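Kelch domain-containing protein (Colletotrichum graminicola M1.001, PDB 5C92) probably oxidises alcohols as a copper-dependent, galactose oxidase-like enzyme built on a Kelch beta-propeller. Local coordinates at residues P74-D79 / A420-V425; S122-S127 / L181-N186; K290-G295 / P312-P317; A344-G349 / W368-L373. All blocks are in the same frame, centred on the assembly; numbering follows the deposited sequence.

Contact 1: residues P74-D79 / A420-V425; sequences PGTSLD and ATTHTV. With CU1 (copper (I) ion), chain D.
Thr-422 and Pro-74 make the tight end of this contact: the methyl CG2 of Thr-422 meets the ring carbon CD of Pro-74 at 3.9 Å, the two side chains passing at a slant. At the other end CD1 of Leu-78 reaches CB of Ala-420 at 4.0 Å. Strand segments 75-78 and 420-422 run almost exactly antiparallel, 173° between them, yet their axes stay 7.1 Å apart, too far for backbone pairing.

The middle is looser and filled by two waters. Thr-76 turns its hydroxyl into the space between its own N and carbonyl carbon (chi1 61°), which points OG1 at both waters. One water lies 2.8 Å from Thr-76 OG1 and donates to Val-425 O, with a weak bond from Thr-422 N; the other lies 2.7 Å from Thr-76 OG1 and donates to Ala-420 O.

Beyond the strand the chain turns through a type I' turn from Thr-422 to Val-425, which carries His-423. Its NE2 binds copper at 2.1 Å, with Tyr-120 and His-335 as the other protein ligands. Its ND1 donates to Thr-422 OG1 at 2.9 Å, the hydroxyl tilted 20° from the ring plane, and that hydroxyl also bonds Val-17 O. As in galactose oxidase, the C-terminal domain thus brings a copper ligand to the middle of the propeller. The chemistry is consistent with a second-shell role for Thr-422: its methyl packs on Pro-74 at the start of the blade strand, while its hydroxyl probably limits rotation of the histidine ring that holds the metal.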
loop_
_atom_site.group_PDB
_atom_site.type_symbol
_atom_site.label_atom_id
_atom_site.label_comp_id
_atom_site.label_asym_id
_atom_site.label_seq_id
_atom_site.Cartn_x
_atom_site.Cartn_y
_atom_site.Cartn_z
ATOM N N PRO A 74 -2.947 12.768 2.751
ATOM C CA PRO A 74 -3.144 12.285 4.097
ATOM C C PRO A 74 -2.268 11.104 4.423
ATOM O O PRO A 74 -1.644 10.511 3.538
ATOM C CB PRO A 74 -4.582 11.806 4.056
ATOM C CG PRO A 74 -4.680 11.179 2.698
ATOM C CD PRO A 74 -3.757 11.980 1.809
ATOM N N GLY A 75 -2.331 10.698 5.680
ATOM C CA GLY A 75 -2.018 9.313 6.092
ATOM C C GLY A 75 -3.209 8.410 5.793
ATOM O O GLY A 75 -4.337 8.889 5.825
ATOM N N THR A 76 -2.972 7.143 5.455
ATOM C CA THR A 76 -4.053 6.142 5.300
ATOM C C THR A 76 -3.666 4.846 5.965
ATOM O O THR A 76 -2.503 4.413 5.906
ATOM C CB THR A 76 -4.329 5.788 3.817
ATOM O OG1 THR A 76 -3.152 5.219 3.232
ATOM C CG2 THR A 76 -4.659 7.026 3.012
ATOM N N SER A 77 -4.648 4.209 6.580
ATOM C CA SER A 77 -4.492 2.860 7.117
ATOM C C SER A 77 -5.870 2.170 7.195
ATOM O O SER A 77 -6.919 2.814 7.326
ATOM C CB SER A 77 -3.857 2.900 8.517
ATOM O OG SER A 77 -2.523 3.356 8.505
ATOM N N LEU A 78 -5.875 0.866 7.025
ATOM C CA LEU A 78 -7.079 0.118 7.298
ATOM C C LEU A 78 -6.976 -0.537 8.682
ATOM O O LEU A 78 -5.982 -1.228 9.012
ATOM C CB LEU A 78 -7.274 -0.919 6.215
ATOM C CG LEU A 78 -8.005 -0.400 4.997
ATOM C CD1 LEU A 78 -7.067 0.361 4.099
ATOM C CD2 LEU A 78 -8.691 -1.504 4.244
ATOM N N ASP A 79 -8.014 -0.333 9.481
ATOM C CA ASP A 79 -8.017 -0.850 10.838
ATOM C C ASP A 79 -8.491 -2.275 10.892
ATOM O O ASP A 79 -8.677 -2.911 9.836
ATOM C CB ASP A 79 -8.846 0.032 11.724
ATOM C CG ASP A 79 -10.326 -0.251 11.636
ATOM O OD1 ASP A 79 -10.771 -1.145 10.864
ATOM O OD2 ASP A 79 -11.035 0.467 12.369
ATOM N N ALA A 420 -4.330 0.371 0.673
ATOM C CA ALA A 420 -4.675 1.675 0.100
ATOM C C ALA A 420 -3.382 2.424 -0.157
ATOM O O ALA A 420 -2.362 2.139 0.501
ATOM C CB ALA A 420 -5.498 2.472 1.080
ATOM N N THR A 421 -3.402 3.390 -1.058
ATOM C CA THR A 421 -2.144 4.070 -1.359
ATOM C C THR A 421 -2.366 5.463 -1.868
ATOM O O THR A 421 -3.429 5.774 -2.474
ATOM C CB THR A 421 -1.233 3.260 -2.348
ATOM O OG1 THR A 421 0.065 3.863 -2.446
ATOM C CG2 THR A 421 -1.807 3.215 -3.710
ATOM N N THR A 422 -1.415 6.315 -1.509
ATOM C CA THR A 422 -1.283 7.672 -2.060
ATOM C C THR A 422 0.175 8.121 -1.838
ATOM O O THR A 422 0.826 7.688 -0.859
ATOM C CB THR A 422 -2.325 8.666 -1.473
ATOM O OG1 THR A 422 -2.311 9.904 -2.201
ATOM C CG2 THR A 422 -2.090 8.982 -0.010
ATOM N N HIS A 423 0.720 8.812 -2.827
ATOM C CA HIS A 423 2.044 9.446 -2.722
ATOM C C HIS A 423 3.166 8.447 -2.520
ATOM O O HIS A 423 4.131 8.771 -1.855
ATOM C CB HIS A 423 2.060 10.458 -1.555
ATOM C CG HIS A 423 1.316 11.705 -1.853
ATOM N ND1 HIS A 423 -0.063 11.769 -1.831
ATOM C CD2 HIS A 423 1.741 12.921 -2.262
ATOM C CE1 HIS A 423 -0.454 12.986 -2.161
ATOM N NE2 HIS A 423 0.618 13.693 -2.452
ATOM N N THR A 424 3.011 7.248 -3.089
ATOM C CA THR A 424 3.917 6.141 -3.009
ATOM C C THR A 424 3.824 5.348 -1.710
ATOM O O THR A 424 4.553 4.383 -1.573
ATOM C CB THR A 424 5.447 6.459 -3.247
ATOM O OG1 THR A 424 6.031 7.155 -2.115
ATOM C CG2 THR A 424 5.646 7.228 -4.562
ATOM N N VAL A 425 3.018 5.782 -0.751
ATOM C CA VAL A 425 2.994 5.176 0.579
ATOM C C VAL A 425 1.862 4.153 0.638
ATOM O O VAL A 425 0.690 4.468 0.316
ATOM C CB VAL A 425 2.825 6.263 1.633
ATOM C CG1 VAL A 425 2.731 5.680 3.055
ATOM C CG2 VAL A 425 4.003 7.188 1.527
HETATM CU CU CU1 D . 0.886 15.683 -3.210
HETATM O O HOH W 1 -0.911 6.143 1.789
HETATM O O HOH W 2 -2.238 2.697 3.226
#

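Contact 2: residues S122-S127 / L181-N186; sequences SSCTTS and LWSWKN. With NAG (2-acetamido-2-deoxy-beta-D-glucopyranose), chain C.
Leu-181 and Ser-183 face Ser-122, Cys-124 and Thr-125 where the first strands of two successive blades of the Kelch beta-propeller lie alongside each other. The strands are nearly parallel (9°) but 7.0 Å apart, so side chains rather than backbone pairing fill the seam.

The apolar part centres on Leu-181. Its CD1 presses against CB of Ser-122 at 3.5 Å, while its CB meets SG of Cys-124 at 4.0 Å. Ser-122 keeps its hydroxyl for Ala-179 O and offers the leucine its methylene.

A direct hydrogen bond runs between the segments, from Ser-183 OG to Thr-125 O (2.8 Å). With OG beside its own backbone N (chi1 -73°), Ser-183 reaches across, and the donor stands 56° above the carbonyl plane instead of on a lone pair. Farther along, a water bridges the segments, accepting from Ser-127 N at 2.8 Å and donating to Trp-184 O at 2.7 Å. Ser-127 OG bonds Gly-187 N just past the second segment.

Covalent chemistry marks the outer end. Asn-186 is glycosylated, and its sugar is also held by Asp-202 and Lys-204; the linkage runs from Asn-186 ND2 to C1 of the N-acetylglucosamine at 1.4 Å.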
loop_
_atom_site.group_PDB
_atom_site.type_symbol
_atom_site.label_atom_id
_atom_site.label_comp_id
_atom_site.label_asym_id
_atom_site.label_seq_id
_atom_site.Cartn_x
_atom_site.Cartn_y
_atom_site.Cartn_z
ATOM N N SER A 122 3.159 9.262 7.150
ATOM C CA SER A 122 2.788 7.884 6.954
ATOM C C SER A 122 2.072 7.396 8.200
ATOM O O SER A 122 2.380 7.817 9.309
ATOM C CB SER A 122 4.012 7.011 6.691
ATOM O OG SER A 122 4.639 7.403 5.473
ATOM N N SER A 123 1.117 6.514 7.974
ATOM C CA SER A 123 0.236 5.958 8.967
ATOM C C SER A 123 0.295 4.478 8.793
ATOM O O SER A 123 0.342 3.980 7.628
ATOM C CB SER A 123 -1.178 6.453 8.679
ATOM O OG SER A 123 -2.110 5.858 9.523
ATOM N N CYS A 124 0.387 3.750 9.909
ATOM C CA CYS A 124 0.286 2.302 9.852
ATOM C C CYS A 124 -0.494 1.691 11.016
ATOM O O CYS A 124 -0.597 2.277 12.097
ATOM C CB CYS A 124 1.678 1.634 9.724
ATOM S SG CYS A 124 2.741 1.882 11.161
ATOM N N THR A 125 -1.122 0.564 10.715
ATOM C CA THR A 125 -1.857 -0.219 11.674
ATOM C C THR A 125 -0.871 -1.188 12.352
ATOM O O THR A 125 -0.162 -1.937 11.662
ATOM C CB THR A 125 -2.977 -1.018 10.981
ATOM O OG1 THR A 125 -3.852 -0.102 10.335
ATOM C CG2 THR A 125 -3.760 -1.851 12.006
ATOM N N THR A 126 -0.766 -1.064 13.682
ATOM C CA THR A 126 0.202 -1.825 14.496
ATOM C C THR A 126 -0.371 -3.155 14.864
ATOM O O THR A 126 -1.548 -3.415 14.565
ATOM C CB THR A 126 0.541 -1.105 15.815
ATOM O OG1 THR A 126 -0.586 -1.148 16.717
ATOM C CG2 THR A 126 0.931 0.326 15.528
ATOM N N SER A 127 0.484 -4.041 15.393
ATOM C CA SER A 127 0.079 -5.376 15.823
ATOM C C SER A 127 -1.046 -5.373 16.885
ATOM O O SER A 127 -1.674 -6.406 17.076
ATOM C CB SER A 127 1.274 -6.161 16.405
ATOM O OG SER A 127 1.784 -5.481 17.534
ATOM N N LEU A 181 7.045 2.908 6.684
ATOM C CA LEU A 181 6.654 2.311 7.947
ATOM C C LEU A 181 6.161 0.885 7.799
ATOM O O LEU A 181 5.291 0.591 6.990
ATOM C CB LEU A 181 5.560 3.140 8.598
ATOM C CG LEU A 181 5.916 4.570 8.955
ATOM C CD1 LEU A 181 4.716 5.186 9.632
ATOM C CD2 LEU A 181 7.156 4.667 9.859
ATOM N N TRP A 182 6.759 -0.016 8.560
ATOM C CA TRP A 182 6.390 -1.418 8.520
ATOM C C TRP A 182 6.168 -1.940 9.934
ATOM O O TRP A 182 7.106 -2.126 10.717
ATOM C CB TRP A 182 7.437 -2.236 7.797
ATOM C CG TRP A 182 7.423 -1.989 6.351
ATOM C CD1 TRP A 182 8.290 -1.207 5.641
ATOM C CD2 TRP A 182 6.408 -2.388 5.456
ATOM N NE1 TRP A 182 7.889 -1.110 4.336
ATOM C CE2 TRP A 182 6.708 -1.778 4.190
ATOM C CE3 TRP A 182 5.200 -3.059 5.614
ATOM C CZ2 TRP A 182 5.913 -1.949 3.060
ATOM C CZ3 TRP A 182 4.338 -3.158 4.472
ATOM C CH2 TRP A 182 4.718 -2.602 3.218
ATOM N N SER A 183 4.918 -2.183 10.249
ATOM C CA SER A 183 4.539 -2.727 11.537
ATOM C C SER A 183 5.132 -4.114 11.759
ATOM O O SER A 183 5.235 -4.979 10.848
ATOM C CB SER A 183 3.007 -2.748 11.622
ATOM O OG SER A 183 2.541 -1.439 11.783
ATOM N N TRP A 184 5.603 -4.343 12.973
ATOM C CA TRP A 184 6.180 -5.650 13.247
ATOM C C TRP A 184 5.823 -6.103 14.693
ATOM O O TRP A 184 4.815 -5.622 15.276
ATOM C CB TRP A 184 7.678 -5.589 12.917
ATOM C CG TRP A 184 8.451 -6.875 12.834
ATOM C CD1 TRP A 184 9.596 -7.186 13.560
ATOM C CD2 TRP A 184 8.257 -7.975 11.925
ATOM N NE1 TRP A 184 10.098 -8.397 13.145
ATOM C CE2 TRP A 184 9.280 -8.931 12.194
ATOM C CE3 TRP A 184 7.307 -8.270 10.952
ATOM C CZ2 TRP A 184 9.372 -10.139 11.534
ATOM C CZ3 TRP A 184 7.400 -9.475 10.301
ATOM C CH2 TRP A 184 8.443 -10.394 10.578
ATOM N N LYS A 185 6.605 -7.046 15.228
ATOM C CA LYS A 185 6.251 -7.796 16.442
ATOM C C LYS A 185 6.121 -6.867 17.647
ATOM O O LYS A 185 6.751 -5.795 17.721
ATOM C CB LYS A 185 7.278 -8.903 16.728
ATOM C CG LYS A 185 7.388 -9.999 15.688
ATOM C CD LYS A 185 8.553 -10.956 15.929
ATOM C CE LYS A 185 8.482 -12.151 14.980
ATOM N NZ LYS A 185 9.849 -12.667 14.697
ATOM N N ASN A 186 5.176 -7.197 18.521
ATOM C CA ASN A 186 5.067 -6.525 19.808
ATOM C C ASN A 186 4.935 -5.001 19.687
ATOM O O ASN A 186 5.533 -4.243 20.448
ATOM C CB ASN A 186 6.294 -6.946 20.649
ATOM C CG ASN A 186 6.183 -6.554 22.117
ATOM O OD1 ASN A 186 5.097 -6.427 22.670
ATOM N ND2 ASN A 186 7.326 -6.359 22.744
HETATM C C1 NAG C . 7.397 -5.963 24.113
HETATM C C2 NAG C . 8.268 -7.041 24.755
HETATM C C3 NAG C . 8.683 -6.596 26.167
HETATM C C4 NAG C . 8.994 -5.104 26.333
HETATM C C5 NAG C . 8.125 -4.173 25.511
HETATM C C6 NAG C . 8.751 -2.778 25.492
HETATM C C7 NAG C . 7.860 -9.435 24.183
HETATM C C8 NAG C . 6.897 -10.591 24.277
HETATM N N2 NAG C . 7.483 -8.283 24.757
HETATM O O3 NAG C . 9.885 -7.268 26.529
HETATM O O4 NAG C . 8.830 -4.692 27.689
HETATM O O5 NAG C . 8.032 -4.690 24.185
HETATM O O6 NAG C . 7.735 -1.776 25.436
HETATM O O7 NAG C . 8.930 -9.572 23.617
HETATM O O HOH W 3 3.227 -3.404 15.466
#

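Contact 3: residues K290-G295 / P312-P317; sequences KIWVVG and PELFDP
Within one four-stranded propeller blade, the two central strands 291-294 and 313-316 pair antiparallel, and the side chains of Ile-291 and Phe-315 lie next to each other on one face. Four backbone bonds zip the pair. Ile-291 and Phe-315 exchange two, including Phe-315 N to Ile-291 O at 2.7 Å; Val-293 and Glu-313 exchange two more, including Val-293 N to Glu-313 O at 2.8 Å. Trp-292 and Leu-314 form the non-hydrogen-bonded pair between them.

On the Ile-291 face, CD1 of that residue comes in at the edge of the Phe-315 ring, 4.2 Å from CD2. Glu-313, on this same face, sends its carboxylate to a salt bridge with Arg-278.

On the other face the indole of Trp-292 lies beside the Pro-312 ring. CG anti to the backbone N (chi1 -171°) brings the indole toward the neighbouring strand, with Trp-292 NE1 3.5 Å from Pro-312 CB, while Val-294 CB sits above one face of it. Trp-292 NE1 itself bonds Thr-325 OG1.

Where strand 291-294 begins, the side chain of Lys-290 crosses Leu-314 at a slant, with CD 4.0 Å from Leu-314 CG. Its amine pairs with Asp-288, and Lys-290 NZ stays 4.4 Å from Asp-316 OD2, beyond a salt bridge.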
loop_
_atom_site.group_PDB
_atom_site.type_symbol
_atom_site.label_atom_id
_atom_site.label_comp_id
_atom_site.label_asym_id
_atom_site.label_seq_id
_atom_site.Cartn_x
_atom_site.Cartn_y
_atom_site.Cartn_z
ATOM N N LYS A 290 5.692 -12.252 -6.403
ATOM C CA LYS A 290 6.297 -11.280 -7.266
ATOM C C LYS A 290 5.849 -9.844 -6.943
ATOM O O LYS A 290 4.846 -9.622 -6.266
ATOM C CB LYS A 290 6.065 -11.610 -8.726
ATOM C CG LYS A 290 6.760 -12.929 -9.105
ATOM C CD LYS A 290 6.729 -13.062 -10.608
ATOM C CE LYS A 290 7.275 -14.361 -11.145
ATOM N NZ LYS A 290 6.319 -15.386 -10.727
ATOM N N ILE A 291 6.676 -8.888 -7.354
ATOM C CA ILE A 291 6.401 -7.475 -7.131
ATOM C C ILE A 291 6.424 -6.740 -8.449
ATOM O O ILE A 291 7.334 -6.909 -9.251
ATOM C CB ILE A 291 7.460 -6.882 -6.227
ATOM C CG1 ILE A 291 7.411 -7.669 -4.911
ATOM C CG2 ILE A 291 7.223 -5.370 -6.018
ATOM C CD1 ILE A 291 8.648 -7.473 -4.095
ATOM N N TRP A 292 5.408 -5.929 -8.675
ATOM C CA TRP A 292 5.317 -5.185 -9.915
ATOM C C TRP A 292 5.636 -3.718 -9.589
ATOM O O TRP A 292 5.147 -3.182 -8.613
ATOM C CB TRP A 292 3.929 -5.315 -10.492
ATOM C CG TRP A 292 3.778 -4.761 -11.874
ATOM C CD1 TRP A 292 4.454 -5.143 -12.979
ATOM C CD2 TRP A 292 2.814 -3.810 -12.298
ATOM N NE1 TRP A 292 3.932 -4.532 -14.087
ATOM C CE2 TRP A 292 2.925 -3.697 -13.679
ATOM C CE3 TRP A 292 1.798 -3.118 -11.646
ATOM C CZ2 TRP A 292 2.078 -2.919 -14.417
ATOM C CZ3 TRP A 292 1.028 -2.294 -12.367
ATOM C CH2 TRP A 292 1.126 -2.233 -13.740
ATOM N N VAL A 293 6.565 -3.130 -10.341
ATOM C CA VAL A 293 6.989 -1.762 -10.092
ATOM C C VAL A 293 6.629 -0.938 -11.330
ATOM O O VAL A 293 7.077 -1.228 -12.432
ATOM C CB VAL A 293 8.498 -1.632 -9.828
ATOM C CG1 VAL A 293 8.830 -0.197 -9.439
ATOM C CG2 VAL A 293 8.921 -2.527 -8.680
ATOM N N VAL A 294 5.765 0.042 -11.145
ATOM C CA VAL A 294 5.179 0.750 -12.284
ATOM C C VAL A 294 5.309 2.258 -12.121
ATOM O O VAL A 294 5.114 2.810 -11.009
ATOM C CB VAL A 294 3.699 0.388 -12.442
ATOM C CG1 VAL A 294 2.902 0.651 -11.174
ATOM C CG2 VAL A 294 3.075 1.093 -13.631
ATOM N N GLY A 295 5.628 2.925 -13.228
ATOM C CA GLY A 295 5.639 4.381 -13.237
ATOM C C GLY A 295 6.926 4.958 -12.782
ATOM O O GLY A 295 8.002 4.269 -12.729
ATOM N N PRO A 312 7.047 -0.818 -17.083
ATOM C CA PRO A 312 7.133 -1.366 -15.758
ATOM C C PRO A 312 8.015 -2.584 -15.701
ATOM O O PRO A 312 8.296 -3.182 -16.751
ATOM C CB PRO A 312 5.702 -1.800 -15.455
ATOM C CG PRO A 312 4.847 -1.119 -16.455
ATOM C CD PRO A 312 5.703 -1.036 -17.656
ATOM N N GLU A 313 8.344 -2.994 -14.467
ATOM C CA GLU A 313 9.183 -4.205 -14.242
ATOM C C GLU A 313 8.588 -5.135 -13.180
ATOM O O GLU A 313 8.050 -4.721 -12.164
ATOM C CB GLU A 313 10.589 -3.822 -13.844
ATOM C CG GLU A 313 11.372 -3.142 -14.951
ATOM C CD GLU A 313 12.733 -2.621 -14.478
ATOM O OE1 GLU A 313 12.807 -1.443 -13.977
ATOM O OE2 GLU A 313 13.684 -3.452 -14.546
ATOM N N LEU A 314 8.662 -6.416 -13.469
ATOM C CA LEU A 314 8.232 -7.435 -12.560
ATOM C C LEU A 314 9.493 -7.931 -11.875
ATOM O O LEU A 314 10.371 -8.445 -12.515
ATOM C CB LEU A 314 7.582 -8.543 -13.396
ATOM C CG LEU A 314 6.843 -9.696 -12.764
ATOM C CD1 LEU A 314 5.758 -9.192 -11.856
ATOM C CD2 LEU A 314 6.247 -10.535 -13.892
ATOM N N PHE A 315 9.528 -7.863 -10.561
ATOM C CA PHE A 315 10.630 -8.392 -9.845
ATOM C C PHE A 315 10.224 -9.725 -9.235
ATOM O O PHE A 315 9.171 -9.800 -8.573
ATOM C CB PHE A 315 10.978 -7.458 -8.722
ATOM C CG PHE A 315 12.105 -7.970 -7.847
ATOM C CD1 PHE A 315 13.422 -8.014 -8.327
ATOM C CD2 PHE A 315 11.849 -8.434 -6.572
ATOM C CE1 PHE A 315 14.460 -8.470 -7.514
ATOM C CE2 PHE A 315 12.873 -8.919 -5.765
ATOM C CZ PHE A 315 14.178 -8.936 -6.228
ATOM N N ASP A 316 11.055 -10.758 -9.402
ATOM C CA ASP A 316 10.833 -12.062 -8.711
ATOM C C ASP A 316 11.866 -12.301 -7.577
ATOM O O ASP A 316 13.027 -12.521 -7.835
ATOM C CB ASP A 316 10.921 -13.200 -9.714
ATOM C CG ASP A 316 10.572 -14.577 -9.083
ATOM O OD1 ASP A 316 10.246 -14.648 -7.889
ATOM O OD2 ASP A 316 10.632 -15.575 -9.804
ATOM N N PRO A 317 11.444 -12.231 -6.321
ATOM C CA PRO A 317 12.397 -12.433 -5.251
ATOM C C PRO A 317 13.057 -13.823 -5.260
ATOM O O PRO A 317 14.156 -13.966 -4.735
ATOM C CB PRO A 317 11.565 -12.231 -3.967
ATOM C CG PRO A 317 10.363 -11.463 -4.399
ATOM C CD PRO A 317 10.109 -11.846 -5.836
#

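Contact 4: residues A344-G349 / W368-L373; sequences ATIWSG and WSPPYL
Tyr-372 reaches back to Ala-344 and donates its hydroxyl to the backbone: OH lies 2.7 Å from Ala-344 O, in the carbonyl plane and on a lone pair. The carbonyl oxygen in turn lies in the plane of the tyrosine ring, at its edge. Ala-344 CB approaches the same end of the ring, 3.7 Å from Tyr-372 CE1. Next along, Ile-346 and Trp-368 form an antiparallel hydrogen-bonded pair. Trp-368 N to Ile-346 O is the straighter bond (2.7 Å, 168° at the hydrogen), and the return bond from Ile-346 N to Trp-368 O is bent to 139°. Their side chains lie side by side, with Ile-346 CD1 at the indole edge, 4.0 Å from Trp-368 CE3. Just before the strand, Thr-345 CG2 meets Leu-373 CD1 at 3.8 Å, the two side chains crossing at about a right angle.

Pro-370 touches both aromatic rings and probably helps to position them. Its CA rests 3.6 Å above a face of Trp-368, and its CB lies over a face of Tyr-372, toward the rim. Placing the tyrosine CG between its own N and carbonyl carbon (chi1 56°) swings the ring back over this proline. Pro-370 O also accepts from Leu-373 N, closing the short 3-10 segment.

Farther out, Trp-292 of the neighbouring blade stacks on Trp-368, and Asp-343 holds the Thr-345 hydroxyl. Strand 364-369 is flanked by 346-350 and by the N-terminal strand 5-11. This is the Velcro closure of a beta-propeller, a last blade built from both early and late parts of the chain.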
loop_
_atom_site.group_PDB
_atom_site.type_symbol
_atom_site.label_atom_id
_atom_site.label_comp_id
_atom_site.label_asym_id
_atom_site.label_seq_id
_atom_site.Cartn_x
_atom_site.Cartn_y
_atom_site.Cartn_z
ATOM N N ALA A 344 -6.628 -10.406 -8.698
ATOM C CA ALA A 344 -5.191 -10.567 -8.978
ATOM C C ALA A 344 -4.680 -9.721 -10.153
ATOM O O ALA A 344 -3.540 -9.923 -10.590
ATOM C CB ALA A 344 -4.859 -12.064 -9.233
ATOM N N THR A 345 -5.526 -8.847 -10.718
ATOM C CA THR A 345 -5.068 -7.796 -11.604
ATOM C C THR A 345 -4.605 -6.614 -10.772
ATOM O O THR A 345 -4.721 -6.619 -9.548
ATOM C CB THR A 345 -6.142 -7.308 -12.607
ATOM O OG1 THR A 345 -7.217 -6.692 -11.912
ATOM C CG2 THR A 345 -6.679 -8.475 -13.445
ATOM N N ILE A 346 -4.037 -5.613 -11.439
ATOM C CA ILE A 346 -3.420 -4.487 -10.759
ATOM C C ILE A 346 -3.791 -3.164 -11.424
ATOM O O ILE A 346 -3.548 -2.935 -12.593
ATOM C CB ILE A 346 -1.881 -4.562 -10.670
ATOM C CG1 ILE A 346 -1.397 -5.881 -10.062
ATOM C CG2 ILE A 346 -1.364 -3.415 -9.801
ATOM C CD1 ILE A 346 0.131 -6.058 -10.098
ATOM N N TRP A 347 -4.429 -2.328 -10.623
ATOM C CA TRP A 347 -4.758 -0.971 -11.004
ATOM C C TRP A 347 -3.477 -0.180 -11.153
ATOM O O TRP A 347 -2.622 -0.244 -10.270
ATOM C CB TRP A 347 -5.618 -0.317 -9.936
ATOM C CG TRP A 347 -5.614 1.196 -9.962
ATOM C CD1 TRP A 347 -4.991 2.029 -9.072
ATOM C CD2 TRP A 347 -6.196 2.032 -10.940
ATOM N NE1 TRP A 347 -5.198 3.326 -9.407
ATOM C CE2 TRP A 347 -5.936 3.357 -10.562
ATOM C CE3 TRP A 347 -7.000 1.805 -12.047
ATOM C CZ2 TRP A 347 -6.406 4.429 -11.282
ATOM C CZ3 TRP A 347 -7.438 2.883 -12.779
ATOM C CH2 TRP A 347 -7.137 4.162 -12.409
ATOM N N SER A 348 -3.413 0.626 -12.215
ATOM C CA SER A 348 -2.390 1.679 -12.342
ATOM C C SER A 348 -3.053 2.910 -12.960
ATOM O O SER A 348 -3.623 2.823 -14.045
ATOM C CB SER A 348 -1.243 1.154 -13.239
ATOM O OG SER A 348 -0.345 2.172 -13.597
ATOM N N GLY A 349 -2.898 4.078 -12.353
ATOM C CA GLY A 349 -3.394 5.252 -12.994
ATOM C C GLY A 349 -3.059 6.521 -12.270
ATOM O O GLY A 349 -2.240 6.544 -11.334
ATOM N N TRP A 368 -3.758 -4.022 -15.059
ATOM C CA TRP A 368 -2.783 -4.883 -15.684
ATOM C C TRP A 368 -2.974 -6.305 -15.177
ATOM O O TRP A 368 -3.055 -6.572 -13.953
ATOM C CB TRP A 368 -1.359 -4.384 -15.385
ATOM C CG TRP A 368 -0.305 -5.174 -16.000
ATOM C CD1 TRP A 368 -0.065 -5.289 -17.338
ATOM C CD2 TRP A 368 0.602 -6.063 -15.345
ATOM N NE1 TRP A 368 0.977 -6.148 -17.546
ATOM C CE2 TRP A 368 1.402 -6.645 -16.346
ATOM C CE3 TRP A 368 0.864 -6.378 -13.997
ATOM C CZ2 TRP A 368 2.425 -7.526 -16.062
ATOM C CZ3 TRP A 368 1.873 -7.244 -13.710
ATOM C CH2 TRP A 368 2.633 -7.840 -14.744
ATOM N N SER A 369 -3.156 -7.186 -16.139
ATOM C CA SER A 369 -3.263 -8.642 -15.884
ATOM C C SER A 369 -1.889 -9.288 -15.933
ATOM O O SER A 369 -1.287 -9.276 -16.982
ATOM C CB SER A 369 -4.123 -9.287 -16.981
ATOM O OG SER A 369 -5.458 -8.877 -16.857
ATOM N N PRO A 370 -1.371 -9.793 -14.800
ATOM C CA PRO A 370 -0.014 -10.352 -14.853
ATOM C C PRO A 370 0.068 -11.698 -15.637
ATOM O O PRO A 370 -0.980 -12.309 -15.902
ATOM C CB PRO A 370 0.336 -10.601 -13.373
ATOM C CG PRO A 370 -0.554 -9.684 -12.615
ATOM C CD PRO A 370 -1.845 -9.642 -13.420
ATOM N N PRO A 371 1.304 -12.178 -15.953
ATOM C CA PRO A 371 1.519 -13.484 -16.662
ATOM C C PRO A 371 0.751 -14.662 -16.068
ATOM O O PRO A 371 0.160 -15.446 -16.797
ATOM C CB PRO A 371 3.044 -13.700 -16.563
ATOM C CG PRO A 371 3.589 -12.305 -16.423
ATOM C CD PRO A 371 2.585 -11.536 -15.614
ATOM N N TYR A 372 0.602 -14.695 -14.751
ATOM C CA TYR A 372 -0.080 -15.822 -14.142
ATOM C C TYR A 372 -1.562 -15.952 -14.528
ATOM O O TYR A 372 -2.189 -16.967 -14.221
ATOM C CB TYR A 372 0.091 -15.862 -12.622
ATOM C CG TYR A 372 -0.332 -14.623 -11.832
ATOM C CD1 TYR A 372 -1.528 -13.940 -12.098
ATOM C CD2 TYR A 372 0.436 -14.190 -10.763
ATOM C CE1 TYR A 372 -1.938 -12.855 -11.300
ATOM C CE2 TYR A 372 0.072 -13.090 -9.994
ATOM C CZ TYR A 372 -1.116 -12.415 -10.278
ATOM O OH TYR A 372 -1.430 -11.280 -9.563
ATOM N N LEU A 373 -2.132 -14.956 -15.196
ATOM C CA LEU A 373 -3.513 -15.073 -15.662
ATOM C C LEU A 373 -3.617 -15.666 -17.086
ATOM O O LEU A 373 -4.723 -15.779 -17.643
ATOM C CB LEU A 373 -4.223 -13.708 -15.602
ATOM C CG LEU A 373 -4.481 -13.163 -14.187
ATOM C CD1 LEU A 373 -5.346 -11.912 -14.208
ATOM C CD2 LEU A 373 -5.166 -14.204 -13.368
#

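How the contacts relate
Contact 1 joins the C-terminal domain to the propeller beside the copper, and its loop along the chain encloses the other three. Contact 2, centred 13 Å away, touches it directly: Ser-77 OG lies 2.7 Å from Ser-123 OG, and Leu-78 O lies 2.7 Å from Thr-125 OG1, both probable hydrogen bonds. The side chain of Ser-122 is still about 13 Å from the copper. Contacts 3 and 4, with centres 11 Å apart, meet where Trp-292 CE2 packs 3.4 Å from Trp-368 CE3, linking two adjacent blades. They lie away from the copper site, and contacts 2 and 4, centred 27 Å apart, occupy opposite sides of the chain's centre.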